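Local coordinates for protein MamA (Candidatus Magnetobacterium bavaricum, PDB 3VTX) that is a tetratricopeptide-repeat (TPR) protein whose antiparallel helix pairs stack side by side, a fold that commonly serves as a scaffold for contacts between proteins, at residues T41-G46 with K63-L68; E74-L79 with I93-R98; D108-L113 with Y130-S135. One frame throughout, in Å; residues are numbered along the deposited sequence. Where two conformers were deposited one is given.

The three contacts are antiparallel helix pairs met in series along the chain: 41-46 with 63-68, 74-79 with 93-98, and 108-113 with 130-135. Their crossing angles lie within four degrees of one another. Centres of contacts 1 and 2 are about 13 Å apart, as are those of contacts 2 and 3. Contacts 1 and 3 stand about 25 Å apart between centres, on opposite sides of the chain's centre, and do not touch. Contact 1 meets contact 2 where F65 CE1 lies 3.5 Å from A75 CB; contact 2 meets contact 3 where Y77 CE1 lies 3.5 Å from D108 O and L96 CD1 lies 3.8 Å from L113 CA.

Contact 1. Residues T41-G46 with K63-L68; sequences TLLKLG and KKFVVL
L42 overlaps the face of helix 55-68 made by K64, F65 and L68, and its two methyl branches divide the work. CD1 is the busier one: it lies 3.8 Å from L68 CD1, methyl against methyl, and the same carbon is 3.9 Å from the backbone N of F65. CD2 turns instead to the lysine, coming within 4.1 Å of K64 CD. The leucine crosses both K64 and L68 at about a right angle. K64 sets off toward L42 and then turns off, so that CB and CD pack here and the ammonium does not.

Lower down, L42 CB is 4.2 Å from F65 CB and sits at the edge of the phenyl ring, near its plane. F65 swings its ring opposite the backbone N (chi1 179°), past L42 to the next residue, where F65 CE2 is 3.8 Å from L43 CB. L43 comes at the ring obliquely and with its CB, while the rest of its side chain goes on to L62 and to E74 of helix 73-85. F65 likewise reaches A75 of that helix, and is thus shared between two helix-helix seams.

The side-chain contacts across the pair are apolar. L42 and F65 are buried, whereas K64 and L68 border solvent. The segment axes approach to 9.1 Å and run antiparallel at 153°, with L42 and F65 as the nearest residues by CA. Behind the leucines, T41 and L45 face helix 21-34, placing helix 39-51 between two neighbours. Antiparallel helices joined by a short turn, each packed also on the next in sequence, are the hallmark of the TPR superhelix.

Contact 2. Residues E74-L79 with I93-R98; sequences EAYYIL and IDALQR
A95 O has several carbon-oxygen contacts, all from the single side chain of Y76: CB comes to 3.4 Å, and the ring atoms CG and CD1 both lie about 4.0 Å from it. The oxygen approaches the ring obliquely. The converse contact lies close by, with A95 CB 3.4 Å from Y76 O, so each carbonyl oxygen is touched by the CB of the opposite residue. The small A95 is consistent with the close approach of the segment axes, 7.5 Å. L79, from one turn further along helix 73-85, adds its CG to the packing on A95 CB.

Y76 is then roofed by R98. The arginine's CB stands over the centre of the tyrosine ring, 3.8 Å from the centroid and 11° off the normal, a CH-pi contact. R98 CD continues along the ring to 3.7 Å from Y76 CE1. A bend at chi3 (-115°) turns the guanidinium away from a flat stack: the two planes stand 57° apart, and CE1 meets the guanidinium at its edge. V66 and T70 also pack on Y76.

Y77 begins by pointing away from helix 89-102, yet its CD1 comes back to 4.0 Å from L96 CD2. The same ring meets Y106 and reaches helix 107-119, tying this TPR helix pair to the following helix.

Chemically, the interface depends on shape and dispersion, with carbonyl dipoles close to C-H groups. The guanidinium of R98 probably polarises mainly CD, the methylene next to NE, while CB makes an ordinary CH-pi contact.

Contact 3. Residues D108-L113 with Y130-S135; sequences DAYYKL and YEKTIS
From CB to OH, Y110 lies against T133 and K132 of helix 123-136. Its CB is 3.4 Å from T133 OG1. The ring follows, lying under K132: every ring carbon from CG to CZ has K132 CG within 3.8 Å, closest at CE2 and CZ (3.4 Å), and K132 CB is also beside CD2. K132 CG therefore sits almost over the middle of the ring, 3.3 Å from its centroid and 9° off the normal, a close CH-pi contact. At the tip, Y110 OH has K132 CE at 3.5 Å and is hydrogen-bonded to T104 O. The lysine follows the ring because its chain bends at chi2 (71°), carrying CE to the hydroxyl.

T133 OG1 also lies 3.1 Å from Y111 N, but the angle is too poor for a hydrogen bond; T133 OG1 is hydrogen-bonded instead to A129 O, one turn back in helix 123-136. The next tyrosine, Y111, packs CD1 against Y130 CD1 at 3.6 Å. Their planes are inclined at 47°, and the rings meet obliquely. F140 meets Y111 edge-to-face, and Y111 OH is hydrogen-bonded to S146 and R142, linking this TPR pair to helix 141-153.

Y110 and Y111 thus combine apolar ring packing with a hydroxyl anchored outside the pair, which should limit their ring movement.

Contact 1. Residues T41-G46 with K63-L68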
loop_
_atom_site.group_PDB
_atom_site.type_symbol
_atom_site.label_atom_id
_atom_site.label_comp_id
_atom_site.label_asym_id
_atom_site.label_seq_id
_atom_site.Cartn_x
_atom_site.Cartn_y
_atom_site.Cartn_z
ATOM N N THR A 41 19.218 2.224 -3.128
ATOM C CA THR A 41 19.273 0.795 -3.534
ATOM C C THR A 41 18.426 -0.117 -2.674
ATOM O O THR A 41 17.742 -0.989 -3.213
ATOM C CB THR A 41 20.703 0.303 -3.685
ATOM O OG1 THR A 41 21.324 1.189 -4.625
ATOM C CG2 THR A 41 20.805 -1.201 -4.324
ATOM N N LEU A 42 18.433 0.095 -1.380
ATOM C CA LEU A 42 17.575 -0.683 -0.480
ATOM C C LEU A 42 16.113 -0.531 -0.854
ATOM O O LEU A 42 15.390 -1.548 -0.945
ATOM C CB LEU A 42 17.822 -0.334 0.979
ATOM C CG LEU A 42 19.070 -0.889 1.595
ATOM C CD1 LEU A 42 19.415 -0.175 2.955
ATOM C CD2 LEU A 42 19.078 -2.436 1.784
ATOM N N LEU A 43 15.675 0.675 -1.188
ATOM C CA LEU A 43 14.279 0.905 -1.541
ATOM C C LEU A 43 13.983 0.269 -2.896
ATOM O O LEU A 43 12.958 -0.323 -3.097
ATOM C CB LEU A 43 13.978 2.406 -1.573
ATOM C CG LEU A 43 12.537 2.719 -1.877
ATOM C CD1 LEU A 43 11.534 2.032 -0.916
ATOM C CD2 LEU A 43 12.380 4.293 -1.822
ATOM N N LYS A 44 14.889 0.406 -3.857
ATOM C CA LYS A 44 14.679 -0.199 -5.148
ATOM C C LYS A 44 14.661 -1.717 -5.079
ATOM O O LYS A 44 13.773 -2.318 -5.770
ATOM C CB LYS A 44 15.751 0.235 -6.175
ATOM C CG LYS A 44 15.495 1.642 -6.735
ATOM C CD LYS A 44 16.774 2.160 -7.436
ATOM C CE LYS A 44 16.445 3.502 -8.194
ATOM N NZ LYS A 44 17.618 3.880 -8.985
ATOM N N LEU A 45 15.541 -2.318 -4.267
ATOM C CA LEU A 45 15.529 -3.813 -4.128
ATOM C C LEU A 45 14.214 -4.248 -3.480
ATOM O O LEU A 45 13.570 -5.202 -3.891
ATOM C CB LEU A 45 16.743 -4.315 -3.389
ATOM C CG LEU A 45 16.894 -5.800 -3.135
ATOM C CD1 LEU A 45 16.826 -6.515 -4.503
ATOM C CD2 LEU A 45 18.115 -6.096 -2.339
ATOM N N GLY A 46 13.797 -3.527 -2.451
ATOM C CA GLY A 46 12.487 -3.794 -1.822
ATOM C C GLY A 46 11.371 -3.733 -2.843
ATOM O O GLY A 46 10.514 -4.607 -2.899
ATOM N N LYS A 63 13.278 -3.095 6.048
ATOM C CA LYS A 63 13.685 -2.998 7.465
ATOM C C LYS A 63 15.036 -2.257 7.615
ATOM O O LYS A 63 15.185 -1.352 8.494
ATOM C CB LYS A 63 13.749 -4.371 8.208
ATOM C CG LYS A 63 12.328 -4.882 8.591
ATOM C CD LYS A 63 12.468 -6.313 9.127
ATOM C CE LYS A 63 11.188 -6.903 9.755
ATOM N NZ LYS A 63 11.545 -8.390 10.194
ATOM N N LYS A 64 15.992 -2.625 6.778
ATOM C CA LYS A 64 17.331 -1.990 6.772
ATOM C C LYS A 64 17.223 -0.522 6.352
ATOM O O LYS A 64 17.838 0.342 6.987
ATOM C CB LYS A 64 18.292 -2.708 5.856
ATOM C CG LYS A 64 18.633 -4.081 6.304
ATOM C CD LYS A 64 19.494 -4.727 5.205
ATOM C CE LYS A 64 19.780 -6.232 5.384
ATOM N NZ LYS A 64 20.035 -6.496 6.815
ATOM N N PHE A 65 16.390 -0.216 5.348
ATOM C CA PHE A 65 16.166 1.136 4.933
ATOM C C PHE A 65 15.705 2.008 6.129
ATOM O O PHE A 65 16.202 3.126 6.309
ATOM C CB PHE A 65 15.132 1.199 3.813
ATOM C CG PHE A 65 14.806 2.567 3.313
ATOM C CD1 PHE A 65 13.970 3.425 4.034
ATOM C CD2 PHE A 65 15.290 2.991 2.117
ATOM C CE1 PHE A 65 13.687 4.700 3.499
ATOM C CE2 PHE A 65 15.051 4.273 1.607
ATOM C CZ PHE A 65 14.209 5.111 2.326
ATOM N N VAL A 66 14.699 1.555 6.864
ATOM C CA VAL A 66 14.089 2.441 7.860
ATOM C C VAL A 66 15.000 2.606 9.075
ATOM O O VAL A 66 14.831 3.576 9.838
ATOM C CB VAL A 66 12.605 2.067 8.231
ATOM C CG1 VAL A 66 11.715 2.257 7.002
ATOM C CG2 VAL A 66 12.420 0.683 8.868
ATOM N N VAL A 67 15.905 1.667 9.304
ATOM C CA VAL A 67 16.980 1.859 10.304
ATOM C C VAL A 67 17.823 3.068 9.955
ATOM O O VAL A 67 18.293 3.832 10.867
ATOM C CB VAL A 67 17.874 0.608 10.464
ATOM C CG1 VAL A 67 19.264 0.965 11.153
ATOM C CG2 VAL A 67 17.119 -0.428 11.247
ATOM N N LEU A 68 18.033 3.272 8.676
ATOM C CA LEU A 68 18.930 4.286 8.194
ATOM C C LEU A 68 18.196 5.546 7.832
ATOM O O LEU A 68 18.803 6.595 7.907
ATOM C CB LEU A 68 19.705 3.819 6.950
ATOM C CG LEU A 68 20.669 2.704 7.119
ATOM C CD1 LEU A 68 20.909 1.914 5.773
ATOM C CD2 LEU A 68 21.937 3.324 7.681
#

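Contact 2. Residues E74-L79 with I93-R98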
loop_
_atom_site.group_PDB
_atom_site.type_symbol
_atom_site.label_atom_id
_atom_site.label_comp_id
_atom_site.label_asym_id
_atom_site.label_seq_id
_atom_site.Cartn_x
_atom_site.Cartn_y
_atom_site.Cartn_z
ATOM N N GLU A 74 6.648 6.756 1.725
ATOM C CA GLU A 74 6.494 5.628 0.767
ATOM C C GLU A 74 7.141 4.368 1.306
ATOM O O GLU A 74 6.557 3.294 1.221
ATOM C CB GLU A 74 7.063 5.979 -0.606
ATOM C CG GLU A 74 6.860 4.884 -1.649
ATOM C CD GLU A 74 7.514 5.081 -3.023
ATOM O OE1 GLU A 74 8.711 5.447 -3.107
ATOM O OE2 GLU A 74 6.839 4.681 -4.008
ATOM N N ALA A 75 8.363 4.484 1.812
ATOM C CA ALA A 75 9.007 3.309 2.370
ATOM C C ALA A 75 8.184 2.648 3.482
ATOM O O ALA A 75 8.062 1.437 3.519
ATOM C CB ALA A 75 10.407 3.640 2.852
ATOM N N TYR A 76 7.674 3.454 4.411
ATOM C CA TYR A 76 6.803 2.985 5.449
ATOM C C TYR A 76 5.514 2.361 4.886
ATOM O O TYR A 76 5.036 1.356 5.445
ATOM C CB TYR A 76 6.555 4.072 6.490
ATOM C CG TYR A 76 7.677 4.254 7.483
ATOM C CD1 TYR A 76 7.974 3.264 8.397
ATOM C CD2 TYR A 76 8.423 5.457 7.533
ATOM C CE1 TYR A 76 9.005 3.441 9.313
ATOM C CE2 TYR A 76 9.432 5.631 8.461
ATOM C CZ TYR A 76 9.704 4.654 9.339
ATOM O OH TYR A 76 10.700 4.825 10.317
ATOM N N TYR A 77 4.943 2.977 3.858
ATOM C CA TYR A 77 3.739 2.464 3.252
ATOM C C TYR A 77 4.030 1.074 2.691
ATOM O O TYR A 77 3.207 0.175 2.813
ATOM C CB TYR A 77 3.241 3.423 2.135
ATOM C CG TYR A 77 2.122 2.798 1.289
ATOM C CD1 TYR A 77 0.824 2.560 1.827
ATOM C CD2 TYR A 77 2.375 2.380 -0.015
ATOM C CE1 TYR A 77 -0.129 1.999 1.040
ATOM C CE2 TYR A 77 1.377 1.768 -0.817
ATOM C CZ TYR A 77 0.152 1.583 -0.234
ATOM O OH TYR A 77 -0.872 0.979 -0.941
ATOM N N ILE A 78 5.141 0.923 1.982
ATOM C CA ILE A 78 5.456 -0.342 1.337
ATOM C C ILE A 78 5.765 -1.362 2.400
ATOM O O ILE A 78 5.264 -2.471 2.332
ATOM C CB ILE A 78 6.583 -0.237 0.314
ATOM C CG1 ILE A 78 6.218 0.763 -0.810
ATOM C CG2 ILE A 78 6.909 -1.668 -0.199
ATOM C CD1 ILE A 78 7.407 1.165 -1.779
ATOM N N LEU A 79 6.503 -0.970 3.426
ATOM C CA LEU A 79 6.831 -1.849 4.542
ATOM C C LEU A 79 5.567 -2.276 5.244
ATOM O O LEU A 79 5.364 -3.426 5.546
ATOM C CB LEU A 79 7.736 -1.132 5.550
ATOM C CG LEU A 79 8.107 -1.909 6.860
ATOM C CD1 LEU A 79 8.697 -3.295 6.517
ATOM C CD2 LEU A 79 9.101 -1.078 7.774
ATOM N N ILE A 93 0.325 -2.001 10.978
ATOM C CA ILE A 93 -0.226 -0.784 11.616
ATOM C C ILE A 93 0.899 0.173 11.934
ATOM O O ILE A 93 0.830 1.358 11.622
ATOM C CB ILE A 93 -1.030 -1.136 12.883
ATOM C CG1 ILE A 93 -2.329 -1.880 12.535
ATOM C CG2 ILE A 93 -1.409 0.118 13.669
ATOM C CD1 ILE A 93 -2.919 -2.603 13.737
ATOM N N ASP A 94 1.916 -0.320 12.639
ATOM C CA ASP A 94 2.993 0.580 13.091
ATOM C C ASP A 94 3.601 1.338 11.910
ATOM O O ASP A 94 3.680 2.558 11.934
ATOM C CB ASP A 94 4.086 -0.141 13.866
ATOM C CG ASP A 94 3.625 -0.705 15.215
ATOM O OD1 ASP A 94 2.525 -0.372 15.773
ATOM O OD2 ASP A 94 4.392 -1.567 15.713
ATOM N N ALA A 95 3.942 0.622 10.832
ATOM C CA ALA A 95 4.463 1.228 9.672
ATOM C C ALA A 95 3.530 2.139 8.942
ATOM O O ALA A 95 3.938 3.193 8.517
ATOM C CB ALA A 95 4.992 0.121 8.660
ATOM N N LEU A 96 2.259 1.752 8.797
ATOM C CA LEU A 96 1.330 2.582 8.079
ATOM C C LEU A 96 1.081 3.897 8.862
ATOM O O LEU A 96 0.962 4.959 8.229
ATOM C CB LEU A 96 -0.003 1.870 7.859
ATOM C CG LEU A 96 0.132 0.673 6.927
ATOM C CD1 LEU A 96 -1.025 -0.285 7.021
ATOM C CD2 LEU A 96 0.263 1.165 5.499
ATOM N N GLN A 97 1.038 3.795 10.189
ATOM C CA GLN A 97 0.907 4.974 11.078
ATOM C C GLN A 97 2.085 5.920 10.829
ATOM O O GLN A 97 1.918 7.172 10.766
ATOM C CB GLN A 97 0.889 4.580 12.568
ATOM C CG GLN A 97 -0.444 4.044 13.093
ATOM C CD GLN A 97 -0.350 3.629 14.552
ATOM O OE1 GLN A 97 0.737 3.473 15.090
ATOM N NE2 GLN A 97 -1.489 3.445 15.188
ATOM N N ARG A 98 3.263 5.345 10.717
ATOM C CA ARG A 98 4.422 6.151 10.418
ATOM C C ARG A 98 4.339 6.806 9.093
ATOM O O ARG A 98 4.719 7.954 8.974
ATOM C CB ARG A 98 5.730 5.425 10.610
ATOM C CG ARG A 98 6.009 5.168 12.111
ATOM C CD ARG A 98 7.422 4.713 12.438
ATOM N NE ARG A 98 7.435 3.345 12.970
ATOM C CZ ARG A 98 7.268 2.980 14.244
ATOM N NH1 ARG A 98 7.087 3.875 15.215
ATOM N NH2 ARG A 98 7.304 1.690 14.545
#

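Contact 3. Residues D108-L113 with Y130-S135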
loop_
_atom_site.group_PDB
_atom_site.type_symbol
_atom_site.label_atom_id
_atom_site.label_comp_id
_atom_site.label_asym_id
_atom_site.label_seq_id
_atom_site.Cartn_x
_atom_site.Cartn_y
_atom_site.Cartn_z
ATOM N N ASP A 108 -3.566 6.208 0.078
ATOM C CA ASP A 108 -3.303 4.778 0.009
ATOM C C ASP A 108 -2.974 4.153 1.351
ATOM O O ASP A 108 -3.399 3.001 1.625
ATOM C CB ASP A 108 -2.195 4.472 -0.982
ATOM C CG ASP A 108 -2.734 4.356 -2.438
ATOM O OD1 ASP A 108 -3.513 3.395 -2.798
ATOM O OD2 ASP A 108 -2.263 5.193 -3.215
ATOM N N ALA A 109 -2.262 4.899 2.165
ATOM C CA ALA A 109 -1.901 4.467 3.480
ATOM C C ALA A 109 -3.078 4.401 4.396
ATOM O O ALA A 109 -3.168 3.445 5.184
ATOM C CB ALA A 109 -0.805 5.413 4.070
ATOM N N TYR A 110 -3.971 5.393 4.355
ATOM C CA TYR A 110 -5.126 5.364 5.226
ATOM C C TYR A 110 -6.015 4.166 4.795
ATOM O O TYR A 110 -6.581 3.490 5.660
ATOM C CB TYR A 110 -5.995 6.575 5.121
ATOM C CG TYR A 110 -5.474 7.791 5.873
ATOM C CD1 TYR A 110 -4.912 8.825 5.175
ATOM C CD2 TYR A 110 -5.553 7.871 7.243
ATOM C CE1 TYR A 110 -4.454 9.965 5.862
ATOM C CE2 TYR A 110 -5.079 9.023 7.948
ATOM C CZ TYR A 110 -4.518 10.038 7.206
ATOM O OH TYR A 110 -4.095 11.241 7.865
ATOM N N TYR A 111 -6.161 3.949 3.487
ATOM C CA TYR A 111 -7.018 2.839 2.987
ATOM C C TYR A 111 -6.459 1.490 3.450
ATOM O O TYR A 111 -7.171 0.691 4.068
ATOM C CB TYR A 111 -7.268 2.868 1.501
ATOM C CG TYR A 111 -8.317 1.895 1.051
ATOM C CD1 TYR A 111 -9.573 1.965 1.615
ATOM C CD2 TYR A 111 -8.039 0.887 0.192
ATOM C CE1 TYR A 111 -10.571 1.041 1.264
ATOM C CE2 TYR A 111 -9.028 -0.065 -0.154
ATOM C CZ TYR A 111 -10.274 0.054 0.394
ATOM O OH TYR A 111 -11.228 -0.883 0.025
ATOM N N LYS A 112 -5.175 1.290 3.258
ATOM C CA LYS A 112 -4.534 0.051 3.719
ATOM C C LYS A 112 -4.671 -0.128 5.230
ATOM O O LYS A 112 -4.932 -1.265 5.733
ATOM C CB LYS A 112 -3.036 -0.016 3.320
ATOM C CG LYS A 112 -2.720 -0.305 1.852
ATOM C CD LYS A 112 -2.877 -1.761 1.348
ATOM C CE LYS A 112 -1.823 -2.065 0.236
ATOM N NZ LYS A 112 -2.052 -3.419 -0.365
ATOM N N LEU A 113 -4.505 0.954 6.012
ATOM C CA LEU A 113 -4.606 0.908 7.455
ATOM C C LEU A 113 -5.994 0.489 7.843
ATOM O O LEU A 113 -6.181 -0.350 8.711
ATOM C CB LEU A 113 -4.280 2.317 8.073
ATOM C CG LEU A 113 -4.432 2.328 9.566
ATOM C CD1 LEU A 113 -3.344 1.424 10.321
ATOM C CD2 LEU A 113 -4.291 3.847 10.009
ATOM N N TYR A 130 -11.035 4.762 6.718
ATOM C CA TYR A 130 -11.733 4.876 5.438
ATOM C C TYR A 130 -12.379 6.273 5.177
ATOM O O TYR A 130 -12.444 6.712 4.007
ATOM C CB TYR A 130 -12.850 3.830 5.297
ATOM C CG TYR A 130 -12.430 2.375 5.414
ATOM C CD1 TYR A 130 -11.296 1.914 4.794
ATOM C CD2 TYR A 130 -13.249 1.438 6.100
ATOM C CE1 TYR A 130 -10.964 0.535 4.832
ATOM C CE2 TYR A 130 -12.907 0.051 6.173
ATOM C CZ TYR A 130 -11.730 -0.351 5.576
ATOM O OH TYR A 130 -11.456 -1.708 5.512
ATOM N N GLU A 131 -12.926 6.861 6.237
ATOM C CA GLU A 131 -13.515 8.190 6.186
ATOM C C GLU A 131 -12.426 9.174 5.750
ATOM O O GLU A 131 -12.675 10.032 4.871
ATOM C CB GLU A 131 -14.106 8.553 7.544
ATOM C CG GLU A 131 -15.449 7.873 7.755
ATOM C CD GLU A 131 -16.082 8.146 9.069
ATOM O OE1 GLU A 131 -15.361 8.529 10.025
ATOM O OE2 GLU A 131 -17.330 7.984 9.155
ATOM N N LYS A 132 -11.232 8.993 6.293
ATOM C CA LYS A 132 -10.112 9.883 5.925
ATOM C C LYS A 132 -9.786 9.661 4.499
ATOM O O LYS A 132 -9.518 10.612 3.801
ATOM C CB LYS A 132 -8.892 9.643 6.787
ATOM C CG LYS A 132 -7.811 10.643 6.688
ATOM C CD LYS A 132 -8.178 12.006 7.325
ATOM C CE LYS A 132 -7.013 13.013 7.048
ATOM N NZ LYS A 132 -7.437 14.444 7.276
ATOM N N THR A 133 -9.791 8.381 4.016
ATOM C CA THR A 133 -9.550 8.057 2.636
ATOM C C THR A 133 -10.505 8.779 1.713
ATOM O O THR A 133 -10.096 9.336 0.714
ATOM C CB THR A 133 -9.619 6.523 2.335
ATOM O OG1 THR A 133 -8.673 5.821 3.196
ATOM C CG2 THR A 133 -9.380 6.191 0.881
ATOM N N ILE A 134 -11.779 8.747 2.043
ATOM C CA ILE A 134 -12.795 9.388 1.242
ATOM C C ILE A 134 -12.670 10.946 1.328
ATOM O O ILE A 134 -13.001 11.619 0.360
ATOM C CB ILE A 134 -14.193 8.977 1.703
ATOM C CG1 ILE A 134 -14.389 7.519 1.226
ATOM C CG2 ILE A 134 -15.267 9.945 1.146
ATOM C CD1 ILE A 134 -15.663 6.858 1.854
ATOM N N SER A 135 -12.223 11.470 2.436
ATOM C CA SER A 135 -12.024 12.949 2.547
ATOM C C SER A 135 -10.968 13.411 1.558
ATOM O O SER A 135 -11.026 14.565 1.046
ATOM C CB SER A 135 -11.729 13.376 3.977
ATOM O OG SER A 135 -10.430 12.974 4.394
#